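Local coordinates for hemolysin activator protein CdiB (Acinetobacter baumannii ACICU, PDB 6WIL), which probably secretes a partner CdiA toxin across the outer membrane, as a TpsB transporter of the Omp85 superfamily with POTRA domains and a beta-barrel, at residues L8-L13 and S266-Y271; T33-T38 and R173-L178; F76-K81 and L112-I117; S332-L337 and S379-R384. All coordinates share one frame; numbering follows the deposited sequence.

Interaction 1 of 4, residues L8-L13 and S266-Y271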
loop_
_atom_site.group_PDB
_atom_site.type_symbol
_atom_site.label_atom_id
_atom_site.label_comp_id
_atom_site.label_asym_id
_atom_site.label_seq_id
_atom_site.Cartn_x
_atom_site.Cartn_y
_atom_site.Cartn_z
ATOM N N LEU A 8 -16.127 22.364 11.620
ATOM C CA LEU A 8 -15.118 22.130 10.588
ATOM C C LEU A 8 -13.770 21.696 11.165
ATOM O O LEU A 8 -13.130 20.803 10.595
ATOM C CB LEU A 8 -14.939 23.379 9.717
ATOM C CG LEU A 8 -13.979 23.255 8.527
ATOM C CD1 LEU A 8 -14.670 22.649 7.310
ATOM C CD2 LEU A 8 -13.354 24.601 8.186
ATOM N N PRO A 9 -13.292 22.285 12.272
ATOM C CA PRO A 9 -12.055 21.754 12.878
ATOM C C PRO A 9 -12.149 20.288 13.272
ATOM O O PRO A 9 -11.246 19.505 12.951
ATOM C CB PRO A 9 -11.853 22.667 14.094
ATOM C CG PRO A 9 -12.471 23.945 13.697
ATOM C CD PRO A 9 -13.681 23.568 12.894
ATOM N N SER A 10 -13.223 19.891 13.961
ATOM C CA SER A 10 -13.345 18.505 14.408
ATOM C C SER A 10 -13.483 17.536 13.240
ATOM O O SER A 10 -13.022 16.393 13.333
ATOM C CB SER A 10 -14.534 18.357 15.360
ATOM O OG SER A 10 -14.148 18.567 16.708
ATOM N N GLN A 11 -14.109 17.963 12.141
ATOM C CA GLN A 11 -14.280 17.081 10.992
ATOM C C GLN A 11 -12.996 16.932 10.185
ATOM O O GLN A 11 -12.755 15.865 9.610
ATOM C CB GLN A 11 -15.411 17.592 10.093
ATOM C CG GLN A 11 -16.693 16.759 10.143
ATOM C CD GLN A 11 -16.601 15.467 9.338
ATOM O OE1 GLN A 11 -15.525 15.069 8.892
ATOM N NE2 GLN A 11 -17.740 14.811 9.144
ATOM N N VAL A 12 -12.171 17.979 10.126
ATOM C CA VAL A 12 -10.869 17.868 9.469
ATOM C C VAL A 12 -9.991 16.869 10.209
ATOM O O VAL A 12 -9.370 15.987 9.603
ATOM C CB VAL A 12 -10.197 19.251 9.375
ATOM C CG1 VAL A 12 -8.697 19.105 9.159
ATOM C CG2 VAL A 12 -10.818 20.066 8.253
ATOM N N LEU A 13 -9.928 16.994 11.538
ATOM C CA LEU A 13 -9.130 16.072 12.338
ATOM C C LEU A 13 -9.652 14.646 12.229
ATOM O O LEU A 13 -8.866 13.692 12.279
ATOM C CB LEU A 13 -9.119 16.526 13.798
ATOM C CG LEU A 13 -8.193 15.764 14.747
ATOM C CD1 LEU A 13 -6.760 16.277 14.647
ATOM C CD2 LEU A 13 -8.706 15.837 16.178
ATOM N N SER A 266 -15.107 20.182 22.541
ATOM C CA SER A 266 -15.911 19.277 21.737
ATOM C C SER A 266 -15.814 17.848 22.260
ATOM O O SER A 266 -14.854 17.463 22.936
ATOM C CB SER A 266 -15.473 19.309 20.262
ATOM O OG SER A 266 -16.149 18.324 19.505
ATOM N N LEU A 267 -16.833 17.064 21.917
ATOM C CA LEU A 267 -16.916 15.649 22.249
ATOM C C LEU A 267 -17.267 14.897 20.975
ATOM O O LEU A 267 -18.260 15.223 20.320
ATOM C CB LEU A 267 -17.969 15.412 23.336
ATOM C CG LEU A 267 -18.252 13.979 23.780
ATOM C CD1 LEU A 267 -18.022 13.854 25.275
ATOM C CD2 LEU A 267 -19.675 13.586 23.416
ATOM N N ASN A 268 -16.450 13.907 20.614
ATOM C CA ASN A 268 -16.596 13.219 19.338
ATOM C C ASN A 268 -16.610 11.712 19.536
ATOM O O ASN A 268 -15.841 11.172 20.336
ATOM C CB ASN A 268 -15.463 13.586 18.371
ATOM C CG ASN A 268 -15.107 15.055 18.421
ATOM O OD1 ASN A 268 -15.789 15.896 17.831
ATOM N ND2 ASN A 268 -14.029 15.376 19.125
ATOM N N ARG A 269 -17.484 11.041 18.792
ATOM C CA ARG A 269 -17.532 9.589 18.733
ATOM C C ARG A 269 -17.498 9.163 17.270
ATOM O O ARG A 269 -18.014 9.865 16.397
ATOM C CB ARG A 269 -18.786 9.034 19.438
ATOM C CG ARG A 269 -18.973 9.527 20.880
ATOM C CD ARG A 269 -20.107 8.783 21.592
ATOM N NE ARG A 269 -19.860 8.628 23.027
ATOM C CZ ARG A 269 -20.564 9.223 23.986
ATOM N NH1 ARG A 269 -20.259 9.015 25.260
ATOM N NH2 ARG A 269 -21.582 10.014 23.674
ATOM N N SER A 270 -16.880 8.011 17.005
ATOM C CA SER A 270 -16.657 7.576 15.630
ATOM C C SER A 270 -16.700 6.057 15.535
ATOM O O SER A 270 -16.021 5.366 16.300
ATOM C CB SER A 270 -15.313 8.098 15.107
ATOM O OG SER A 270 -15.013 7.560 13.832
ATOM N N TYR A 271 -17.484 5.549 14.584
ATOM C CA TYR A 271 -17.593 4.125 14.293
ATOM C C TYR A 271 -17.092 3.873 12.877
ATOM O O TYR A 271 -17.483 4.582 11.946
ATOM C CB TYR A 271 -19.045 3.648 14.446
ATOM C CG TYR A 271 -19.294 2.192 14.102
ATOM C CD1 TYR A 271 -19.420 1.776 12.778
ATOM C CD2 TYR A 271 -19.432 1.236 15.100
ATOM C CE1 TYR A 271 -19.652 0.450 12.461
ATOM C CE2 TYR A 271 -19.671 -0.094 14.791
ATOM C CZ TYR A 271 -19.779 -0.480 13.473
ATOM O OH TYR A 271 -20.015 -1.798 13.162
#

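Interaction 2 of 4, residues T33-T38 and R173-L178. With SO4 (sulfate ion), chain B.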
loop_
_atom_site.group_PDB
_atom_site.type_symbol
_atom_site.label_atom_id
_atom_site.label_comp_id
_atom_site.label_asym_id
_atom_site.label_seq_id
_atom_site.Cartn_x
_atom_site.Cartn_y
_atom_site.Cartn_z
ATOM N N THR A 33 8.320 -11.228 0.426
ATOM C CA THR A 33 9.644 -10.683 0.682
ATOM C C THR A 33 10.337 -10.358 -0.640
ATOM O O THR A 33 10.261 -11.145 -1.591
ATOM C CB THR A 33 10.475 -11.684 1.488
ATOM O OG1 THR A 33 9.766 -12.041 2.680
ATOM C CG2 THR A 33 11.827 -11.094 1.867
ATOM N N PRO A 34 10.993 -9.204 -0.747
ATOM C CA PRO A 34 11.678 -8.863 -2.000
ATOM C C PRO A 34 12.826 -9.812 -2.311
ATOM O O PRO A 34 13.416 -10.430 -1.421
ATOM C CB PRO A 34 12.186 -7.435 -1.752
ATOM C CG PRO A 34 12.132 -7.244 -0.269
ATOM C CD PRO A 34 10.986 -8.078 0.201
ATOM N N TYR A 35 13.134 -9.923 -3.605
ATOM C CA TYR A 35 14.194 -10.798 -4.091
ATOM C C TYR A 35 14.595 -10.348 -5.490
ATOM O O TYR A 35 13.946 -9.494 -6.098
ATOM C CB TYR A 35 13.749 -12.268 -4.095
ATOM C CG TYR A 35 12.528 -12.535 -4.948
ATOM C CD1 TYR A 35 12.650 -12.840 -6.300
ATOM C CD2 TYR A 35 11.250 -12.477 -4.404
ATOM C CE1 TYR A 35 11.537 -13.079 -7.084
ATOM C CE2 TYR A 35 10.131 -12.716 -5.180
ATOM C CZ TYR A 35 10.279 -13.016 -6.519
ATOM O OH TYR A 35 9.168 -13.250 -7.293
ATOM N N GLN A 36 15.682 -10.947 -6.002
ATOM C CA GLN A 36 16.173 -10.708 -7.367
ATOM C C GLN A 36 16.428 -12.065 -8.024
ATOM O O GLN A 36 17.573 -12.504 -8.158
ATOM C CB GLN A 36 17.425 -9.836 -7.365
ATOM C CG GLN A 36 17.172 -8.390 -6.998
ATOM C CD GLN A 36 18.318 -7.483 -7.397
ATOM O OE1 GLN A 36 18.233 -6.756 -8.387
ATOM N NE2 GLN A 36 19.400 -7.522 -6.628
ATOM N N ASN A 37 15.345 -12.720 -8.449
ATOM C CA ASN A 37 15.453 -14.079 -8.972
ATOM C C ASN A 37 16.108 -14.108 -10.348
ATOM O O ASN A 37 16.943 -14.980 -10.622
ATOM C CB ASN A 37 14.068 -14.726 -9.010
ATOM C CG ASN A 37 14.009 -15.933 -9.923
ATOM O OD1 ASN A 37 14.465 -17.021 -9.568
ATOM N ND2 ASN A 37 13.435 -15.748 -11.106
ATOM N N THR A 38 15.747 -13.174 -11.230
ATOM C CA THR A 38 16.351 -13.108 -12.563
ATOM C C THR A 38 17.720 -12.446 -12.425
ATOM O O THR A 38 17.929 -11.272 -12.743
ATOM C CB THR A 38 15.448 -12.372 -13.547
ATOM O OG1 THR A 38 16.186 -12.047 -14.733
ATOM C CG2 THR A 38 14.869 -11.098 -12.930
ATOM N N ARG A 173 2.284 -15.171 -10.428
ATOM C CA ARG A 173 1.021 -15.675 -9.910
ATOM C C ARG A 173 1.203 -16.428 -8.599
ATOM O O ARG A 173 0.326 -16.366 -7.730
ATOM C CB ARG A 173 0.348 -16.566 -10.955
ATOM C CG ARG A 173 0.130 -15.850 -12.276
ATOM C CD ARG A 173 -0.689 -16.671 -13.255
ATOM N NE ARG A 173 -1.073 -15.864 -14.408
ATOM C CZ ARG A 173 -2.271 -15.315 -14.574
ATOM N NH1 ARG A 173 -3.221 -15.500 -13.668
ATOM N NH2 ARG A 173 -2.521 -14.587 -15.652
ATOM N N LEU A 174 2.326 -17.132 -8.433
ATOM C CA LEU A 174 2.618 -17.752 -7.143
ATOM C C LEU A 174 2.730 -16.699 -6.048
ATOM O O LEU A 174 2.188 -16.868 -4.950
ATOM C CB LEU A 174 3.907 -18.570 -7.223
ATOM C CG LEU A 174 3.986 -19.714 -8.235
ATOM C CD1 LEU A 174 5.220 -20.569 -7.969
ATOM C CD2 LEU A 174 2.722 -20.554 -8.201
ATOM N N ASP A 175 3.442 -15.604 -6.331
ATOM C CA ASP A 175 3.629 -14.558 -5.330
ATOM C C ASP A 175 2.316 -13.861 -5.005
ATOM O O ASP A 175 2.050 -13.540 -3.841
ATOM C CB ASP A 175 4.661 -13.540 -5.817
ATOM C CG ASP A 175 6.086 -14.048 -5.711
ATOM O OD1 ASP A 175 6.298 -15.153 -5.168
ATOM O OD2 ASP A 175 7.001 -13.330 -6.170
ATOM N N GLN A 176 1.490 -13.607 -6.021
ATOM C CA GLN A 176 0.194 -12.986 -5.785
ATOM C C GLN A 176 -0.674 -13.862 -4.892
ATOM O O GLN A 176 -1.220 -13.397 -3.884
ATOM C CB GLN A 176 -0.507 -12.715 -7.113
ATOM C CG GLN A 176 -1.785 -11.924 -6.959
ATOM C CD GLN A 176 -1.532 -10.539 -6.388
ATOM O OE1 GLN A 176 -0.459 -9.963 -6.581
ATOM N NE2 GLN A 176 -2.519 -10.002 -5.674
ATOM N N GLY A 177 -0.809 -15.141 -5.250
ATOM C CA GLY A 177 -1.594 -16.049 -4.434
ATOM C C GLY A 177 -1.026 -16.226 -3.039
ATOM O O GLY A 177 -1.770 -16.298 -2.059
ATOM N N LEU A 178 0.302 -16.295 -2.931
ATOM C CA LEU A 178 0.930 -16.375 -1.616
ATOM C C LEU A 178 0.597 -15.153 -0.765
ATOM O O LEU A 178 0.343 -15.277 0.438
ATOM C CB LEU A 178 2.440 -16.530 -1.776
ATOM C CG LEU A 178 3.310 -16.572 -0.524
ATOM C CD1 LEU A 178 4.294 -17.720 -0.624
ATOM C CD2 LEU A 178 4.051 -15.260 -0.396
HETATM S S SO4 B . -6.135 -12.945 -14.557
HETATM O O1 SO4 B . -4.852 -12.328 -14.884
HETATM O O2 SO4 B . -7.053 -11.917 -14.071
HETATM O O3 SO4 B . -5.931 -13.963 -13.527
HETATM O O4 SO4 B . -6.704 -13.573 -15.746
#

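Interaction 3 of 4, residues F76-K81 and L112-I117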
loop_
_atom_site.group_PDB
_atom_site.type_symbol
_atom_site.label_atom_id
_atom_site.label_comp_id
_atom_site.label_asym_id
_atom_site.label_seq_id
_atom_site.Cartn_x
_atom_site.Cartn_y
_atom_site.Cartn_z
ATOM N N PHE A 76 4.964 -17.441 -25.892
ATOM C CA PHE A 76 6.401 -17.470 -25.645
ATOM C C PHE A 76 7.227 -16.864 -26.771
ATOM O O PHE A 76 8.455 -16.993 -26.754
ATOM C CB PHE A 76 6.857 -18.904 -25.379
ATOM C CG PHE A 76 6.441 -19.425 -24.037
ATOM C CD1 PHE A 76 6.973 -18.885 -22.877
ATOM C CD2 PHE A 76 5.514 -20.449 -23.931
ATOM C CE1 PHE A 76 6.596 -19.361 -21.636
ATOM C CE2 PHE A 76 5.130 -20.927 -22.692
ATOM C CZ PHE A 76 5.675 -20.385 -21.543
ATOM N N ASN A 77 6.595 -16.189 -27.735
ATOM C CA ASN A 77 7.348 -15.598 -28.836
ATOM C C ASN A 77 8.289 -14.491 -28.374
ATOM O O ASN A 77 9.192 -14.112 -29.127
ATOM C CB ASN A 77 6.400 -15.062 -29.914
ATOM C CG ASN A 77 5.443 -14.007 -29.387
ATOM O OD1 ASN A 77 5.859 -12.930 -28.958
ATOM N ND2 ASN A 77 4.149 -14.305 -29.440
ATOM N N PHE A 78 8.106 -13.967 -27.158
ATOM C CA PHE A 78 9.014 -12.945 -26.648
ATOM C C PHE A 78 10.427 -13.480 -26.454
ATOM O O PHE A 78 11.375 -12.690 -26.390
ATOM C CB PHE A 78 8.486 -12.375 -25.328
ATOM C CG PHE A 78 8.578 -13.328 -24.173
ATOM C CD1 PHE A 78 7.576 -14.258 -23.944
ATOM C CD2 PHE A 78 9.658 -13.289 -23.305
ATOM C CE1 PHE A 78 7.654 -15.137 -22.878
ATOM C CE2 PHE A 78 9.747 -14.171 -22.239
ATOM C CZ PHE A 78 8.742 -15.095 -22.025
ATOM N N VAL A 79 10.587 -14.798 -26.345
ATOM C CA VAL A 79 11.918 -15.385 -26.238
ATOM C C VAL A 79 12.680 -15.210 -27.546
ATOM O O VAL A 79 13.845 -14.796 -27.553
ATOM C CB VAL A 79 11.816 -16.867 -25.833
ATOM C CG1 VAL A 79 13.133 -17.582 -26.082
ATOM C CG2 VAL A 79 11.397 -16.988 -24.370
ATOM N N ILE A 80 12.035 -15.523 -28.671
ATOM C CA ILE A 80 12.669 -15.319 -29.970
ATOM C C ILE A 80 12.789 -13.829 -30.271
ATOM O O ILE A 80 13.783 -13.380 -30.857
ATOM C CB ILE A 80 11.892 -16.064 -31.070
ATOM C CG1 ILE A 80 11.906 -17.570 -30.803
ATOM C CG2 ILE A 80 12.484 -15.772 -32.442
ATOM C CD1 ILE A 80 13.294 -18.167 -30.792
ATOM N N LYS A 81 11.783 -13.043 -29.874
ATOM C CA LYS A 81 11.855 -11.593 -30.021
ATOM C C LYS A 81 13.122 -11.036 -29.383
ATOM O O LYS A 81 13.839 -10.235 -29.993
ATOM C CB LYS A 81 10.624 -10.937 -29.394
ATOM C CG LYS A 81 9.514 -10.565 -30.358
ATOM C CD LYS A 81 8.652 -9.469 -29.744
ATOM C CE LYS A 81 7.175 -9.815 -29.774
ATOM N NZ LYS A 81 6.467 -9.244 -28.594
ATOM N N LEU A 112 13.147 -16.657 -17.334
ATOM C CA LEU A 112 13.046 -16.343 -15.913
ATOM C C LEU A 112 12.645 -14.891 -15.683
ATOM O O LEU A 112 12.001 -14.582 -14.674
ATOM C CB LEU A 112 14.375 -16.641 -15.217
ATOM C CG LEU A 112 14.880 -18.078 -15.339
ATOM C CD1 LEU A 112 16.216 -18.246 -14.627
ATOM C CD2 LEU A 112 13.848 -19.050 -14.788
ATOM N N LYS A 113 13.023 -13.991 -16.597
ATOM C CA LYS A 113 12.626 -12.591 -16.475
ATOM C C LYS A 113 11.110 -12.450 -16.423
ATOM O O LYS A 113 10.578 -11.657 -15.638
ATOM C CB LYS A 113 13.188 -11.779 -17.640
ATOM C CG LYS A 113 14.335 -10.857 -17.280
ATOM C CD LYS A 113 14.662 -9.940 -18.450
ATOM C CE LYS A 113 15.896 -9.101 -18.175
ATOM N NZ LYS A 113 16.542 -8.665 -19.443
ATOM N N LYS A 114 10.398 -13.211 -17.249
ATOM C CA LYS A 114 8.944 -13.161 -17.276
ATOM C C LYS A 114 8.299 -14.073 -16.239
ATOM O O LYS A 114 7.068 -14.086 -16.132
ATOM C CB LYS A 114 8.430 -13.508 -18.677
ATOM C CG LYS A 114 8.164 -12.292 -19.562
ATOM C CD LYS A 114 9.409 -11.436 -19.745
ATOM C CE LYS A 114 9.082 -10.129 -20.449
ATOM N NZ LYS A 114 8.390 -10.362 -21.745
ATOM N N GLY A 115 9.089 -14.831 -15.481
ATOM C CA GLY A 115 8.587 -15.571 -14.341
ATOM C C GLY A 115 8.393 -17.066 -14.515
ATOM O O GLY A 115 7.882 -17.711 -13.591
ATOM N N PHE A 116 8.785 -17.647 -15.650
ATOM C CA PHE A 116 8.552 -19.073 -15.892
ATOM C C PHE A 116 9.729 -19.864 -15.325
ATOM O O PHE A 116 10.627 -20.321 -16.037
ATOM C CB PHE A 116 8.331 -19.331 -17.377
ATOM C CG PHE A 116 7.210 -18.515 -17.968
ATOM C CD1 PHE A 116 5.902 -18.977 -17.935
ATOM C CD2 PHE A 116 7.465 -17.281 -18.547
ATOM C CE1 PHE A 116 4.871 -18.227 -18.477
ATOM C CE2 PHE A 116 6.438 -16.525 -19.090
ATOM C CZ PHE A 116 5.140 -16.999 -19.054
ATOM N N ILE A 117 9.701 -20.042 -14.002
ATOM C CA ILE A 117 10.844 -20.594 -13.283
ATOM C C ILE A 117 10.992 -22.102 -13.442
ATOM O O ILE A 117 12.060 -22.641 -13.131
ATOM C CB ILE A 117 10.754 -20.251 -11.787
ATOM C CG1 ILE A 117 9.342 -20.538 -11.268
ATOM C CG2 ILE A 117 11.153 -18.801 -11.542
ATOM C CD1 ILE A 117 9.193 -20.375 -9.776
#

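Interaction 4 of 4, residues S332-L337 and S379-R384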
loop_
_atom_site.group_PDB
_atom_site.type_symbol
_atom_site.label_atom_id
_atom_site.label_comp_id
_atom_site.label_asym_id
_atom_site.label_seq_id
_atom_site.Cartn_x
_atom_site.Cartn_y
_atom_site.Cartn_z
ATOM N N SER A 332 -0.530 -1.360 -8.979
ATOM C CA SER A 332 -1.946 -1.656 -9.126
ATOM C C SER A 332 -2.713 -0.381 -9.448
ATOM O O SER A 332 -2.298 0.722 -9.084
ATOM C CB SER A 332 -2.506 -2.320 -7.862
ATOM O OG SER A 332 -2.021 -1.683 -6.694
ATOM N N VAL A 333 -3.827 -0.550 -10.155
ATOM C CA VAL A 333 -4.778 0.523 -10.413
ATOM C C VAL A 333 -6.026 0.244 -9.589
ATOM O O VAL A 333 -6.376 -0.914 -9.337
ATOM C CB VAL A 333 -5.123 0.650 -11.914
ATOM C CG1 VAL A 333 -3.894 1.062 -12.704
ATOM C CG2 VAL A 333 -5.684 -0.661 -12.452
ATOM N N TYR A 334 -6.698 1.310 -9.157
ATOM C CA TYR A 334 -7.879 1.141 -8.324
ATOM C C TYR A 334 -8.957 2.136 -8.720
ATOM O O TYR A 334 -8.702 3.131 -9.404
ATOM C CB TYR A 334 -7.550 1.290 -6.830
ATOM C CG TYR A 334 -7.066 2.661 -6.420
ATOM C CD1 TYR A 334 -5.716 2.978 -6.460
ATOM C CD2 TYR A 334 -7.957 3.633 -5.974
ATOM C CE1 TYR A 334 -5.262 4.223 -6.080
ATOM C CE2 TYR A 334 -7.512 4.889 -5.594
ATOM C CZ TYR A 334 -6.162 5.176 -5.649
ATOM O OH TYR A 334 -5.699 6.415 -5.273
ATOM N N GLY A 335 -10.176 1.838 -8.278
ATOM C CA GLY A 335 -11.300 2.743 -8.401
ATOM C C GLY A 335 -12.139 2.737 -7.139
ATOM O O GLY A 335 -12.388 1.670 -6.570
ATOM N N LYS A 336 -12.570 3.912 -6.677
ATOM C CA LYS A 336 -13.398 4.033 -5.485
ATOM C C LYS A 336 -14.746 4.644 -5.838
ATOM O O LYS A 336 -14.838 5.507 -6.713
ATOM C CB LYS A 336 -12.734 4.904 -4.411
ATOM C CG LYS A 336 -11.434 4.375 -3.849
ATOM C CD LYS A 336 -10.855 5.361 -2.846
ATOM C CE LYS A 336 -9.416 5.021 -2.494
ATOM N NZ LYS A 336 -8.620 6.266 -2.265
ATOM N N LEU A 337 -15.788 4.188 -5.150
ATOM C CA LEU A 337 -17.093 4.833 -5.147
ATOM C C LEU A 337 -17.399 5.263 -3.721
ATOM O O LEU A 337 -17.244 4.466 -2.791
ATOM C CB LEU A 337 -18.187 3.896 -5.664
ATOM C CG LEU A 337 -18.152 3.537 -7.147
ATOM C CD1 LEU A 337 -19.439 2.840 -7.543
ATOM C CD2 LEU A 337 -17.938 4.786 -7.985
ATOM N N SER A 379 1.108 6.774 -4.191
ATOM C CA SER A 379 -0.087 6.701 -5.012
ATOM C C SER A 379 -0.394 8.081 -5.565
ATOM O O SER A 379 0.080 9.100 -5.054
ATOM C CB SER A 379 -1.286 6.167 -4.219
ATOM O OG SER A 379 -1.503 6.935 -3.048
ATOM N N ILE A 380 -1.180 8.098 -6.636
ATOM C CA ILE A 380 -1.763 9.316 -7.177
ATOM C C ILE A 380 -3.230 9.032 -7.457
ATOM O O ILE A 380 -3.575 7.975 -7.998
ATOM C CB ILE A 380 -1.039 9.797 -8.451
ATOM C CG1 ILE A 380 0.475 9.775 -8.244
ATOM C CG2 ILE A 380 -1.484 11.207 -8.805
ATOM C CD1 ILE A 380 1.266 9.660 -9.522
ATOM N N ASP A 381 -4.092 9.971 -7.078
ATOM C CA ASP A 381 -5.532 9.768 -7.086
ATOM C C ASP A 381 -6.216 10.923 -7.803
ATOM O O ASP A 381 -5.834 12.086 -7.635
ATOM C CB ASP A 381 -6.054 9.632 -5.641
ATOM C CG ASP A 381 -7.559 9.434 -5.567
ATOM O OD1 ASP A 381 -8.297 10.439 -5.630
ATOM O OD2 ASP A 381 -8.004 8.273 -5.439
ATOM N N TYR A 382 -7.217 10.591 -8.615
ATOM C CA TYR A 382 -8.073 11.569 -9.272
ATOM C C TYR A 382 -9.484 11.397 -8.735
ATOM O O TYR A 382 -10.047 10.299 -8.809
ATOM C CB TYR A 382 -8.054 11.400 -10.792
ATOM C CG TYR A 382 -8.889 12.425 -11.532
ATOM C CD1 TYR A 382 -8.378 13.685 -11.820
ATOM C CD2 TYR A 382 -10.183 12.135 -11.946
ATOM C CE1 TYR A 382 -9.134 14.629 -12.497
ATOM C CE2 TYR A 382 -10.943 13.070 -12.626
ATOM C CZ TYR A 382 -10.414 14.315 -12.897
ATOM O OH TYR A 382 -11.168 15.248 -13.570
ATOM N N ARG A 383 -10.051 12.471 -8.199
ATOM C CA ARG A 383 -11.369 12.427 -7.587
ATOM C C ARG A 383 -12.315 13.376 -8.310
ATOM O O ARG A 383 -11.908 14.452 -8.760
ATOM C CB ARG A 383 -11.294 12.785 -6.096
ATOM C CG ARG A 383 -12.555 12.457 -5.320
ATOM C CD ARG A 383 -13.255 13.711 -4.853
ATOM N NE ARG A 383 -12.826 14.118 -3.520
ATOM C CZ ARG A 383 -13.218 15.240 -2.926
ATOM N NH1 ARG A 383 -14.040 16.069 -3.555
ATOM N NH2 ARG A 383 -12.786 15.537 -1.709
ATOM N N ARG A 384 -13.573 12.955 -8.426
ATOM C CA ARG A 384 -14.647 13.761 -8.991
ATOM C C ARG A 384 -15.898 13.518 -8.165
ATOM O O ARG A 384 -16.259 12.365 -7.921
ATOM C CB ARG A 384 -14.902 13.400 -10.459
ATOM C CG ARG A 384 -14.006 14.124 -11.444
ATOM C CD ARG A 384 -14.695 15.354 -11.994
ATOM N NE ARG A 384 -15.973 15.011 -12.608
ATOM C CZ ARG A 384 -16.108 14.574 -13.854
ATOM N NH1 ARG A 384 -15.040 14.428 -14.629
ATOM N NH2 ARG A 384 -17.313 14.284 -14.326
#

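Interaction 1 of 4, residues L8-L13 and S266-Y271
At S10 and S266 the first turns of a helix lie against the inner surface of a barrel strand, the two CA atoms 7.8 Å apart, with no backbone bond across the gap. Helix 8-27 makes the approach through a single small side chain. S10 points its CB at the strand, and its OG reaches N268 OD1 in a weak hydrogen bond of 3.3 Å. The hydroxyl of S266 is 3.4 Å from that of S10, OG to OG. Within the strand, S266 OG donates to N268 OD1 at 3.0 Å, coming from above the carbonyl plane, 38° out of it. With OG anti to the backbone N (chi1 173°), S266 turns its hydroxyl along the strand toward N268, two residues on. One amide oxygen thus gathers two serine hydroxyls, and Y291 OH adds a further weak bond. All three residues are buried, yet little surface is covered between helix and strand here. Strand 266-279 pairs with strands 251-261 and 282-295 in the barrel wall; S10 also packs on Y291 of the latter, while L8 and V12 lean on Y456 of strand 455-457, consistent with the plug helix that TpsB transporters such as FhaC carry inside the barrel.

Interaction 2 of 4, residues T33-T38 and R173-L178
Y35 OH meets D175 OD2, the two side chains coming from opposite directions, one from a linker and the other from a helix. The contact between the segments rests on this polar pair. Y35 OH donates to D175 OD2 in a very short hydrogen bond of 2.4 Å, a length to be read with caution at this resolution. The carboxylate oxygen lies at the edge of the phenol ring, in its plane, whereas the carboxylate as a whole is turned 76° from the ring. On the tyrosine, chi1 of 59° sets CG between the backbone N and the carbonyl carbon, and this swings the ring out of the irregular linker toward the helix.

Hydrogen bonds to a sulfate lie two residues earlier on the helix. R173 stretches away from the linker, its chain extended from CG to NE, and its NH1 gives a sulfate O3 a hydrogen bond of 3.1 Å, nearly straight at 164°. A second bond, from R173 NH2 to sulfate O1, is weak at 3.3 Å. The anion, probably from the crystallisation liquor, is also bound by R321 of the barrel.

Apolar packing is supplied by neighbours: Y35 rests on L171, and L174 on M189. Linker 33-38 thereby lies against helix 171-181 of the second POTRA domain, where that domain abuts the barrel through R325 and Y281. Such a linker between plug helix and POTRA domains is characteristic of TpsB transporters.

Interaction 3 of 4, residues F76-K81 and L112-I117
Inside the first POTRA domain, F76, F78, K114 and F116 join the start of helix 77-85 to the loop that ends helix 97-113. That helix closes with a Schellman motif at G115, whose positive phi turns the chain and leads to F116, the centre of an inverse gamma turn. F76 drives its ring edge into the face of F116, a T-shaped pair with centroids 4.8 Å apart and planes at 65°. Its CE1 sits over the centre of the F116 ring. From another direction F78 CZ touches F116 CE2 at 4.0 Å. The lysine chain of K114, bent at chi2 and chi4, folds over one face of F78: CG makes a CH-pi contact 4.0 Å from the ring centroid, and NZ an off-centre cation-pi contact at 4.1 Å. F76 and F116 both pack on L111, and K114 O accepts a hydrogen bond from N170. The chemistry therefore grades from buried aromatic packing at F76 and F116 to an amphipathic cover at the surface, where the aliphatic part of K114 shields F78 while its ammonium stays by the same ring as the cation-pi partner.

Interaction 4 of 4, residues S332-L337 and S379-R384
Y334 and D381 form the close part of this contact, between barrel strands 329-346 and 374-386, which run in the same sense at 31° with strand 349-371 between them. The two side chains cross at about a right angle, although the ring and carboxylate planes differ by only 25°. Y334 OH donates to D381 OD2 at 3.0 Å, and the oxygen, near the ring plane, receives it on its anti lone pair. For D381, chi1 of 179° holds CG anti to the backbone N, carrying the acid over the intervening strand. Looser is K336, whose NZ makes only a long salt bridge of 3.8 Å to the same D381 OD2. On the other face I380 points away from Y334 to the barrel surface and touches a bound C8E detergent molecule. D381 OD1 is taken by N362 of the intervening strand, so both carboxylate oxygens have partners. A buried acid given a phenol, an amide and a nearby ammonium is probably stabilised as the anion, tying three neighbouring strands together on the inner wall.

The four contacts illustrate how one chain threads through three modules. Interactions 1 and 4 both reach the 16-stranded barrel, with centres about 25 Å apart and nearest atoms about 11 Å apart; the first adds the N-terminal helix to the wall, the second joins strands within it. Interactions 2 and 3 sit on the periplasmic POTRA side and touch by packing, T38 OG1 lying 3.4 Å from K113 CG. The linker thus borders both the second POTRA helix and the first domain. Interaction 1 is about 42 Å from interaction 2, centre to centre, a separation spanned by helix 8-27 and the linker. Interaction 4 comes within about 8 Å of interaction 2, nearest atoms, without touching.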